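Local atomic coordinates of enoyl-CoA hydratase/isomerase (PDB entry 3P5M), a protein that probably catalyses hydration or isomerisation of the double bond of enoyl-CoA thioesters, as a hexameric member of the crotonase superfamily. Residues B[132-137]-B[230-235]; B[119-124]-B[176-181]. All blocks are in the same frame, centred on the assembly; numbering follows the deposited sequence.

Contact 1 (B[132-137]-B[230-235]); sequences VGLMPD and ALVETA
The side chains of Leu134 and Leu231 run antiparallel alongside one another where, in this crotonase-fold subunit, the loop ahead of helix 140-143 meets the end of helix 217-231. The touching branch of Leu134 is CD2, which lies 3.9 Å from Leu231 CB and equally 3.9 Å from Val232 CG1, so one methyl bridges two consecutive residues. The other part of Leu231 used is CD1: it approaches Met135 CB to 3.7 Å and Met135 N to 3.6 Å, the two side chains lying nearly perpendicular to each other. With chi1 at 77°, the CG of Met135 sits between its backbone N and carbonyl carbon, and the rest of the chain turns from Leu231.

Around this apolar centre, Phe237 of helix 235-245 packs on both Leu134 and Val232, while Ala201 of a second subunit packs on Leu231. A type I turn from Leu231 to Thr234 separates the two helices, and Thr234 N-caps the second through Phe237 N. Two donors, Thr234 N and OG1, grip the Leu231 carbonyl. The polar link across the segments is a water, which donates 2.9 Å bonds to Gly133 O and to Thr234 OG1.

Contact 2 (B[119-124]-B[176-181]); sequences AAPASY and HITSAD
A parallel beta bridge at the edge of the crotonase-fold core sheet opens this contact: strand 176-177, outermost within the chain, pairs with the end of strand 116-119. Ala119 and Ile177 are in register, their CA atoms 5.2 Å apart. Ala119 N donates to His176 O over 3.2 Å, from 42° above the carbonyl plane. Along the same edge, Ala119 O accepts two donors from Thr178. Thr178 N, 3.2 Å from Ala119 O, lies beyond the oxygen, almost in line with the C=O bond (C=O...N angle 170°). Thr178 OG1 reaches Ala119 O at 2.9 Å, tilted from the plane of the Ala119 carbonyl. A chi1 of 69° swings the hydroxyl over its own backbone to the same acceptor that the amide uses, so one threonine makes both bonds where regular pairing ends.

Beyond the bridge the chains stay close without further backbone bonds between them. Pro121 CD lies 3.3 Å from Thr178 OG1, and Pro121 CG 3.6 Å from Ala180 O. Tyr183 and Val186 of helix 183-195 back Thr178, whereas Ala122 of a third subunit packs on Pro121, placing the outer part at a subunit interface. A type I turn from Ala120 to Ser123 then carries the chain toward strand 124-126. Ser123 N closes it, 2.8 Å from Ala120 O; Ser123 OG also donates to that oxygen, in its carbonyl plane, in a doubtfully short bond.

The two contacts lie about 31 Å apart between centres and share no helix or strand, yet their segments alternate along the chain. Contact 1 is the more buried, with four of five touching residues enclosed; in contact 2 half of eight are. Chemistry follows the elements joined: a loop against a helix end meets through leucine, methionine and valine side chains, whereas neighbouring strands at a sheet edge bond directly through backbone groups and a threonine hydroxyl. Both border other copies of the protein, but different ones: the second subunit packs on contact 1, while the third adds Lys162 in a salt bridge to Asp181 of contact 2.

Contact 1 (B[132-137]-B[230-235])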
ATOM      1  N   VAL B 132       3.329  16.347  28.327  1.00 18.13           N
ATOM      2  CA  VAL B 132       3.355  16.934  29.674  1.00 17.97           C
ATOM      3  C   VAL B 132       4.473  16.341  30.521  1.00 16.79           C
ATOM      4  O   VAL B 132       4.524  16.595  31.718  1.00 16.89           O
ATOM      5  CB  VAL B 132       1.975  16.867  30.441  1.00 17.62           C
ATOM      6  CG1 VAL B 132       0.895  17.611  29.660  1.00 19.42           C
ATOM      7  CG2 VAL B 132       1.527  15.438  30.694  1.00 17.23           C
ATOM      8  N   GLY B 133       5.338  15.528  29.903  1.00 15.75           N
ATOM      9  CA  GLY B 133       6.508  14.977  30.583  1.00 15.23           C
ATOM     10  C   GLY B 133       6.264  13.682  31.336  1.00 15.02           C
ATOM     11  O   GLY B 133       7.051  13.314  32.218  1.00 14.21           O
ATOM     12  N   LEU B 134       5.179  12.994  30.982  1.00 14.56           N
ATOM     13  CA  LEU B 134       4.828  11.710  31.580  1.00 14.96           C
ATOM     14  C   LEU B 134       5.025  10.589  30.553  1.00 14.81           C
ATOM     15  O   LEU B 134       5.247  10.855  29.383  1.00 15.49           O
ATOM     16  CB  LEU B 134       3.384  11.726  32.081  1.00 14.54           C
ATOM     17  CG  LEU B 134       3.047  12.745  33.174  1.00 16.72           C
ATOM     18  CD1 LEU B 134       1.618  12.539  33.682  1.00 16.01           C
ATOM     19  CD2 LEU B 134       4.050  12.645  34.354  1.00 14.34           C
ATOM     20  N   MET B 135       4.933   9.346  31.007  1.00 14.04           N
ATOM     21  CA  MET B 135       5.254   8.175  30.200  1.00 13.27           C
ATOM     22  C   MET B 135       3.978   7.353  29.991  1.00 12.68           C
ATOM     23  O   MET B 135       2.955   7.637  30.643  1.00 13.09           O
ATOM     24  CB  MET B 135       6.299   7.321  30.933  1.00 13.39           C
ATOM     25  CG  MET B 135       5.682   6.513  32.075  1.00 11.33           C
ATOM     26  SD  MET B 135       6.869   5.499  32.944  1.00 13.49           S
ATOM     27  CE  MET B 135       7.257   4.292  31.706  1.00 12.57           C
ATOM     28  N   PRO B 136       4.017   6.346  29.076  1.00 12.62           N
ATOM     29  CA  PRO B 136       2.812   5.551  28.793  1.00 12.93           C
ATOM     30  C   PRO B 136       2.388   4.797  30.051  1.00 14.00           C
ATOM     31  O   PRO B 136       3.230   4.535  30.908  1.00 12.25           O
ATOM     32  CB  PRO B 136       3.272   4.597  27.692  1.00 13.04           C
ATOM     33  CG  PRO B 136       4.328   5.410  26.943  1.00 13.24           C
ATOM     34  CD  PRO B 136       5.065   6.134  28.049  1.00 12.49           C
ATOM     35  N   ASP B 137       1.091   4.501  30.170  1.00 13.99           N
ATOM     36  CA  ASP B 137       0.555   3.722  31.309  1.00 14.36           C
ATOM     37  C   ASP B 137      -0.471   2.660  30.866  1.00 13.77           C
ATOM     38  O   ASP B 137      -0.703   2.458  29.658  1.00 13.81           O
ATOM     39  CB  ASP B 137      -0.094   4.648  32.334  1.00 15.46           C
ATOM     40  CG  ASP B 137      -1.281   5.394  31.769  1.00 19.74           C
ATOM     41  OD1 ASP B 137      -1.797   5.033  30.675  1.00 22.03           O
ATOM     42  OD2 ASP B 137      -1.709   6.355  32.420  1.00 25.76           O
ATOM     43  N   ALA B 230       7.774   8.631  39.779  1.00 15.20           N
ATOM     44  CA  ALA B 230       8.972   9.453  39.737  1.00 14.82           C
ATOM     45  C   ALA B 230       8.772  10.678  38.836  1.00 14.39           C
ATOM     46  O   ALA B 230       9.260  11.775  39.134  1.00 14.20           O
ATOM     47  CB  ALA B 230      10.142   8.643  39.270  1.00 15.46           C
ATOM     48  N   LEU B 231       8.041  10.495  37.730  1.00 13.81           N
ATOM     49  CA  LEU B 231       7.900  11.568  36.727  1.00 12.93           C
ATOM     50  C   LEU B 231       7.059  12.749  37.196  1.00 12.94           C
ATOM     51  O   LEU B 231       7.385  13.882  36.877  1.00 11.96           O
ATOM     52  CB  LEU B 231       7.410  11.035  35.371  1.00 12.02           C
ATOM     53  CG  LEU B 231       8.425  10.209  34.583  1.00 12.01           C
ATOM     54  CD1 LEU B 231       7.770   9.752  33.254  1.00 11.03           C
ATOM     55  CD2 LEU B 231       9.703  10.964  34.326  1.00  7.33           C
ATOM     56  N   VAL B 232       6.029  12.503  38.003  1.00 13.90           N
ATOM     57  CA  VAL B 232       5.233  13.626  38.562  1.00 14.88           C
ATOM     58  C   VAL B 232       6.035  14.564  39.529  1.00 16.14           C
ATOM     59  O   VAL B 232       5.651  15.725  39.737  1.00 16.87           O
ATOM     60  CB  VAL B 232       3.834  13.185  39.156  1.00 15.91           C
ATOM     61  CG1 VAL B 232       2.996  12.454  38.101  1.00 15.85           C
ATOM     62  CG2 VAL B 232       3.969  12.297  40.410  1.00 16.31           C
ATOM     63  N   GLU B 233       7.128  14.063  40.109  1.00 16.12           N
ATOM     64  CA  GLU B 233       7.999  14.886  40.947  1.00 16.68           C
ATOM     65  C   GLU B 233       8.976  15.772  40.168  1.00 16.07           C
ATOM     66  O   GLU B 233       9.683  16.573  40.783  1.00 15.67           O
ATOM     67  CB  GLU B 233       8.838  14.010  41.901  1.00 17.88           C
ATOM     68  CG  GLU B 233       8.097  13.045  42.827  1.00 21.49           C
ATOM     69  CD  GLU B 233       7.264  13.754  43.882  1.00 28.52           C
ATOM     70  OE1 GLU B 233       7.788  14.715  44.508  1.00 33.51           O
ATOM     71  OE2 GLU B 233       6.090  13.355  44.087  1.00 28.72           O
ATOM     72  N   THR B 234       9.045  15.607  38.839  1.00 15.12           N
ATOM     73  CA  THR B 234      10.101  16.228  38.023  1.00 14.45           C
ATOM     74  C   THR B 234       9.772  17.699  37.671  1.00 14.88           C
ATOM     75  O   THR B 234       8.595  18.079  37.652  1.00 13.11           O
ATOM     76  CB  THR B 234      10.367  15.408  36.704  1.00 14.16           C
ATOM     77  OG1 THR B 234       9.181  15.361  35.858  1.00 11.58           O
ATOM     78  CG2 THR B 234      10.829  13.998  37.053  1.00 13.37           C
ATOM     79  N   ALA B 235      10.805  18.498  37.384  1.00 14.04           N
ATOM     80  CA  ALA B 235      10.587  19.876  36.900  1.00 14.68           C
ATOM     81  C   ALA B 235       9.862  19.848  35.571  1.00 14.29           C
ATOM     82  O   ALA B 235       9.009  20.721  35.293  1.00 13.75           O
ATOM     83  CB  ALA B 235      11.922  20.663  36.760  1.00 14.84           C
TER
HETATM   84  O   HOH W   1       9.636  14.345  33.178  1.00 15.00           O

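Contact 2 (B[119-124]-B[176-181])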
ATOM      1  N   ALA B 119     -12.747   0.778  14.622  1.00  8.33           N
ATOM      2  CA  ALA B 119     -12.369   2.180  14.664  1.00  8.34           C
ATOM      3  C   ALA B 119     -13.129   2.966  13.600  1.00  8.43           C
ATOM      4  O   ALA B 119     -13.195   2.542  12.438  1.00  8.44           O
ATOM      5  CB  ALA B 119     -10.829   2.330  14.466  1.00  8.25           C
ATOM      6  N   ALA B 120     -13.713   4.094  14.024  1.00  8.52           N
ATOM      7  CA  ALA B 120     -14.361   5.046  13.117  1.00  8.63           C
ATOM      8  C   ALA B 120     -13.292   5.737  12.291  1.00  8.59           C
ATOM      9  O   ALA B 120     -12.141   5.904  12.794  1.00  9.86           O
ATOM     10  CB  ALA B 120     -15.170   6.072  13.944  1.00  8.89           C
ATOM     11  N   PRO B 121     -13.639   6.172  11.060  1.00  8.66           N
ATOM     12  CA  PRO B 121     -12.670   6.782  10.097  1.00  8.64           C
ATOM     13  C   PRO B 121     -11.890   7.965  10.642  1.00  8.91           C
ATOM     14  O   PRO B 121     -10.659   8.078  10.395  1.00  8.93           O
ATOM     15  CB  PRO B 121     -13.533   7.232   8.898  1.00  8.76           C
ATOM     16  CG  PRO B 121     -14.899   6.694   9.130  1.00  9.92           C
ATOM     17  CD  PRO B 121     -14.971   5.949  10.450  1.00  8.77           C
ATOM     18  N   ALA B 122     -12.570   8.821  11.395  1.00  9.27           N
ATOM     19  CA  ALA B 122     -11.908   9.991  11.982  1.00  9.82           C
ATOM     20  C   ALA B 122     -11.294   9.687  13.360  1.00 10.03           C
ATOM     21  O   ALA B 122     -10.843  10.611  14.072  1.00 10.41           O
ATOM     22  CB  ALA B 122     -12.903  11.172  12.059  1.00  9.08           C
ATOM     23  N   SER B 123     -11.260   8.414  13.749  1.00  9.85           N
ATOM     24  CA  SER B 123     -10.702   8.072  15.087  1.00  9.32           C
ATOM     25  C   SER B 123      -9.171   8.061  15.037  1.00  9.00           C
ATOM     26  O   SER B 123      -8.604   8.074  13.949  1.00  8.86           O
ATOM     27  CB  SER B 123     -11.301   6.804  15.688  1.00  8.50           C
ATOM     28  OG  SER B 123     -10.913   5.623  15.004  1.00  9.86           O
ATOM     29  N   TYR B 124      -8.520   8.196  16.197  1.00  8.45           N
ATOM     30  CA  TYR B 124      -7.052   8.115  16.275  1.00  8.77           C
ATOM     31  C   TYR B 124      -6.550   7.659  17.644  1.00  9.10           C
ATOM     32  O   TYR B 124      -7.275   7.723  18.659  1.00  8.82           O
ATOM     33  CB  TYR B 124      -6.400   9.458  15.916  1.00  8.46           C
ATOM     34  CG  TYR B 124      -6.733  10.591  16.842  1.00  8.59           C
ATOM     35  CD1 TYR B 124      -5.895  10.898  17.921  1.00  9.58           C
ATOM     36  CD2 TYR B 124      -7.872  11.369  16.648  1.00  8.70           C
ATOM     37  CE1 TYR B 124      -6.168  11.961  18.765  1.00 11.54           C
ATOM     38  CE2 TYR B 124      -8.166  12.457  17.501  1.00 10.96           C
ATOM     39  CZ  TYR B 124      -7.307  12.735  18.538  1.00 11.60           C
ATOM     40  OH  TYR B 124      -7.565  13.773  19.363  1.00 17.54           O
ATOM     41  N   HIS B 176     -10.111  -3.974  13.273  1.00  8.17           N
ATOM     42  CA  HIS B 176     -11.132  -3.498  12.301  1.00  8.26           C
ATOM     43  C   HIS B 176     -11.070  -2.038  11.978  1.00  8.48           C
ATOM     44  O   HIS B 176     -10.919  -1.172  12.880  1.00  8.32           O
ATOM     45  CB  HIS B 176     -12.546  -3.800  12.789  1.00  8.33           C
ATOM     46  CG  HIS B 176     -12.889  -5.260  12.761  1.00  8.38           C
ATOM     47  ND1 HIS B 176     -12.412  -6.147  13.698  1.00  8.34           N
ATOM     48  CD2 HIS B 176     -13.625  -5.988  11.886  1.00  8.48           C
ATOM     49  CE1 HIS B 176     -12.869  -7.360  13.422  1.00  8.66           C
ATOM     50  NE2 HIS B 176     -13.595  -7.293  12.319  1.00  8.51           N
ATOM     51  N   ILE B 177     -11.210  -1.765  10.685  1.00  8.31           N
ATOM     52  CA  ILE B 177     -11.361  -0.420  10.224  1.00  8.85           C
ATOM     53  C   ILE B 177     -12.737  -0.238   9.547  1.00  9.82           C
ATOM     54  O   ILE B 177     -13.260  -1.162   8.898  1.00  9.32           O
ATOM     55  CB  ILE B 177     -10.167  -0.023   9.284  1.00  9.15           C
ATOM     56  CG1 ILE B 177     -10.179   1.462   8.949  1.00 11.69           C
ATOM     57  CG2 ILE B 177     -10.206  -0.793   7.955  1.00  9.79           C
ATOM     58  CD1 ILE B 177      -9.701   2.387  10.009  1.00 13.70           C
ATOM     59  N   THR B 178     -13.329   0.948   9.722  1.00 10.31           N
ATOM     60  CA  THR B 178     -14.524   1.311   8.994  1.00  9.78           C
ATOM     61  C   THR B 178     -14.274   2.601   8.191  1.00 10.88           C
ATOM     62  O   THR B 178     -13.314   3.346   8.456  1.00  9.45           O
ATOM     63  CB  THR B 178     -15.738   1.523   9.909  1.00  9.75           C
ATOM     64  OG1 THR B 178     -15.538   2.705  10.690  1.00 10.53           O
ATOM     65  CG2 THR B 178     -15.972   0.338  10.849  1.00  8.67           C
ATOM     66  N   SER B 179     -15.128   2.836   7.188  1.00 11.36           N
ATOM     67  CA  SER B 179     -15.034   4.022   6.345  1.00 13.06           C
ATOM     68  C   SER B 179     -16.399   4.608   5.932  1.00 13.69           C
ATOM     69  O   SER B 179     -17.462   3.997   6.167  1.00 14.04           O
ATOM     70  CB  SER B 179     -14.129   3.724   5.142  1.00 13.64           C
ATOM     71  OG  SER B 179     -14.468   2.508   4.519  1.00 16.17           O
ATOM     72  N   ALA B 180     -16.395   5.811   5.352  1.00 13.82           N
ATOM     73  CA  ALA B 180     -17.646   6.422   4.964  1.00 13.05           C
ATOM     74  C   ALA B 180     -18.530   6.569   6.212  1.00 12.56           C
ATOM     75  O   ALA B 180     -18.021   6.864   7.282  1.00 11.77           O
ATOM     76  CB  ALA B 180     -18.333   5.567   3.872  1.00 13.60           C
ATOM     77  N   ASP B 181     -19.843   6.392   6.062  1.00 13.05           N
ATOM     78  CA  ASP B 181     -20.774   6.499   7.161  1.00 13.27           C
ATOM     79  C   ASP B 181     -21.048   5.134   7.793  1.00 14.04           C
ATOM     80  O   ASP B 181     -22.074   4.952   8.429  1.00 13.69           O
ATOM     81  CB  ASP B 181     -22.096   7.145   6.711  1.00 14.46           C
ATOM     82  CG  ASP B 181     -22.783   6.406   5.533  1.00 14.17           C
ATOM     83  OD1 ASP B 181     -23.953   6.735   5.265  1.00 18.24           O
ATOM     84  OD2 ASP B 181     -22.196   5.524   4.866  1.00 13.48           O
TER